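Local coordinates for protein BpsB (PgaB), Poly-beta-1,6-N-acetyl-D-glucosamine N-deacetylase (PDB 5BU6) that removes acetyl groups from N-acetylglucosamine units of the biofilm polysaccharide poly-beta-1,6-N-acetyl-D-glucosamine, as a family 4 carbohydrate esterase, at residues A107-W112 with S153-L158. The protein carries 5 engineered substitutions. Residues are numbered along the deposited sequence; the frame is centred on the assembly and turned at random.
Sequences AVVTSW and SHSHNL. With NI (nickel (II) ion), chain C.
Ser-111 CB sits over one face of the His-156 ring, 3.8 Å from its centroid and 14° off the normal, a CH-pi contact, while Thr-110 OG1 comes in at the edge, near the ring plane, and shares a 2.7 Å hydrogen bond with ND1. With CG anti to the backbone N (chi1 -179°), the imidazole swings back over the start of helix 110-113, although its CB points away from it. The His-154 ring is met obliquely by Val-109 CG2, 3.6 Å from CD2, and by Ala-107 CB. Val-109 CG1 lies over the centre of one face of the Trp-112 ring.

The backbones run on from neighbouring parallel strands, 104-108 and 149-153, at their C-terminal ends. His-154 N donates to Val-108 O and Thr-110 N to Ser-155 O. His-156 O then takes two bonds from one residue, Ser-111 N at 3.1 Å and Ser-111 OG at 2.8 Å, both from the same face of its plane. Within the loop, Ser-153 OG accepts from Ser-155 N in an ST turn and is also hydrogen-bonded to Ser-203 OG of helix 189-211. Ser-155 OG donates to His-154 O while accepting from Leu-158 N, two bonds at one hydroxyl that tie residues 154, 155 and 158 together. Asp-199 of the same helix receives the backbone N-H groups of His-156 and Asn-157.

These bonds hold the loop against the end of strand 104-108, and from it His-154 reaches the nickel with NE2 at 2.2 Å. Asp-84, His-159 and two waters also bind the metal, as expected for the Asp-His-His site of family 4 esterases. Val-219 O holds ND1 on the other side of the imidazole; this second-shell bond, with the metal bond at NE2, helps hold the ring's rotation and probably makes NE2 a better electron donor to the metal.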
loop_
_atom_site.group_PDB
_atom_site.type_symbol
_atom_site.label_atom_id
_atom_site.label_comp_id
_atom_site.label_asym_id
_atom_site.label_seq_id
_atom_site.Cartn_x
_atom_site.Cartn_y
_atom_site.Cartn_z
ATOM N N ALA A 107 -3.615 3.215 -1.206
ATOM C CA ALA A 107 -3.118 2.225 -2.161
ATOM C C ALA A 107 -4.254 1.255 -2.483
ATOM O O ALA A 107 -4.871 0.672 -1.571
ATOM C CB ALA A 107 -1.900 1.490 -1.603
ATOM N N VAL A 108 -4.528 1.122 -3.775
ATOM C CA VAL A 108 -5.703 0.435 -4.304
ATOM C C VAL A 108 -5.354 -0.949 -4.839
ATOM O O VAL A 108 -4.445 -1.054 -5.634
ATOM C CB VAL A 108 -6.310 1.279 -5.454
ATOM C CG1 VAL A 108 -7.426 0.551 -6.160
ATOM C CG2 VAL A 108 -6.753 2.645 -4.924
ATOM N N VAL A 109 -6.045 -2.007 -4.409
ATOM C CA VAL A 109 -5.896 -3.308 -5.072
ATOM C C VAL A 109 -6.902 -3.314 -6.214
ATOM O O VAL A 109 -8.107 -3.398 -5.978
ATOM C CB VAL A 109 -6.165 -4.501 -4.151
ATOM C CG1 VAL A 109 -5.923 -5.801 -4.909
ATOM C CG2 VAL A 109 -5.289 -4.431 -2.887
ATOM N N THR A 110 -6.444 -3.180 -7.445
ATOM C CA THR A 110 -7.396 -2.799 -8.483
ATOM C C THR A 110 -8.306 -3.960 -8.909
ATOM O O THR A 110 -9.381 -3.729 -9.438
ATOM C CB THR A 110 -6.691 -2.178 -9.710
ATOM O OG1 THR A 110 -5.707 -3.073 -10.232
ATOM C CG2 THR A 110 -6.011 -0.866 -9.311
ATOM N N SER A 111 -7.914 -5.202 -8.664
ATOM C CA SER A 111 -8.830 -6.287 -9.005
ATOM C C SER A 111 -10.013 -6.339 -8.015
ATOM O O SER A 111 -11.036 -6.958 -8.305
ATOM C CB SER A 111 -8.117 -7.650 -9.056
ATOM O OG SER A 111 -7.785 -8.097 -7.758
ATOM N N TRP A 112 -9.863 -5.686 -6.864
ATOM C CA TRP A 112 -10.922 -5.592 -5.871
ATOM C C TRP A 112 -11.845 -4.420 -6.176
ATOM O O TRP A 112 -13.047 -4.570 -6.283
ATOM C CB TRP A 112 -10.316 -5.421 -4.466
ATOM C CG TRP A 112 -9.531 -6.589 -3.978
ATOM C CD1 TRP A 112 -9.370 -7.781 -4.593
ATOM C CD2 TRP A 112 -8.785 -6.668 -2.747
ATOM N NE1 TRP A 112 -8.572 -8.605 -3.838
ATOM C CE2 TRP A 112 -8.210 -7.952 -2.694
ATOM C CE3 TRP A 112 -8.551 -5.781 -1.706
ATOM C CZ2 TRP A 112 -7.411 -8.375 -1.636
ATOM C CZ3 TRP A 112 -7.757 -6.211 -0.628
ATOM C CH2 TRP A 112 -7.199 -7.493 -0.616
ATOM N N SER A 153 -0.641 2.138 -6.370
ATOM C CA SER A 153 -1.009 0.751 -6.616
ATOM C C SER A 153 -0.743 -0.095 -5.376
ATOM O O SER A 153 0.321 0.014 -4.764
ATOM C CB SER A 153 -0.235 0.193 -7.808
ATOM O OG SER A 153 -0.493 -1.179 -8.025
ATOM N N HIS A 154 -1.713 -0.940 -5.026
ATOM C CA HIS A 154 -1.492 -2.037 -4.073
ATOM C C HIS A 154 -1.501 -3.357 -4.840
ATOM O O HIS A 154 -1.877 -4.389 -4.294
ATOM C CB HIS A 154 -2.570 -2.027 -2.972
ATOM C CG HIS A 154 -2.124 -2.630 -1.682
ATOM N ND1 HIS A 154 -0.795 -2.857 -1.382
ATOM C CD2 HIS A 154 -2.832 -3.065 -0.611
ATOM C CE1 HIS A 154 -0.704 -3.412 -0.184
ATOM N NE2 HIS A 154 -1.924 -3.530 0.312
ATOM N N SER A 155 -1.062 -3.279 -6.101
ATOM C CA SER A 155 -1.075 -4.343 -7.131
ATOM C C SER A 155 -2.471 -4.473 -7.752
ATOM O O SER A 155 -3.425 -3.879 -7.276
ATOM C CB SER A 155 -0.610 -5.709 -6.600
ATOM O OG SER A 155 -1.665 -6.406 -5.941
ATOM N N HIS A 156 -2.565 -5.224 -8.841
ATOM C CA HIS A 156 -3.861 -5.596 -9.413
ATOM C C HIS A 156 -4.374 -6.828 -8.679
ATOM O O HIS A 156 -5.379 -6.772 -8.009
ATOM C CB HIS A 156 -3.758 -5.868 -10.923
ATOM C CG HIS A 156 -5.064 -6.229 -11.571
ATOM N ND1 HIS A 156 -6.161 -5.396 -11.551
ATOM C CD2 HIS A 156 -5.446 -7.338 -12.247
ATOM C CE1 HIS A 156 -7.161 -5.973 -12.193
ATOM N NE2 HIS A 156 -6.756 -7.157 -12.621
ATOM N N ASN A 157 -3.651 -7.928 -8.792
ATOM C CA ASN A 157 -4.068 -9.171 -8.158
ATOM C C ASN A 157 -2.900 -9.886 -7.479
ATOM O O ASN A 157 -2.732 -11.080 -7.616
ATOM C CB ASN A 157 -4.727 -10.081 -9.197
ATOM C CG ASN A 157 -5.466 -11.246 -8.581
ATOM O OD1 ASN A 157 -5.862 -11.206 -7.406
ATOM N ND2 ASN A 157 -5.649 -12.298 -9.366
ATOM N N LEU A 158 -2.066 -9.148 -6.757
ATOM C CA LEU A 158 -0.967 -9.796 -6.037
ATOM C C LEU A 158 -1.217 -9.802 -4.539
ATOM O O LEU A 158 -0.341 -10.184 -3.766
ATOM C CB LEU A 158 0.354 -9.096 -6.329
ATOM C CG LEU A 158 0.749 -9.102 -7.803
ATOM C CD1 LEU A 158 2.029 -8.319 -7.953
ATOM C CD2 LEU A 158 0.914 -10.514 -8.330
HETATM NI NI NI C . -2.912 -4.620 1.946
HETATM O O HOH W 1 -2.630 -2.999 3.292
HETATM O O HOH W 2 -3.799 -5.523 3.706
#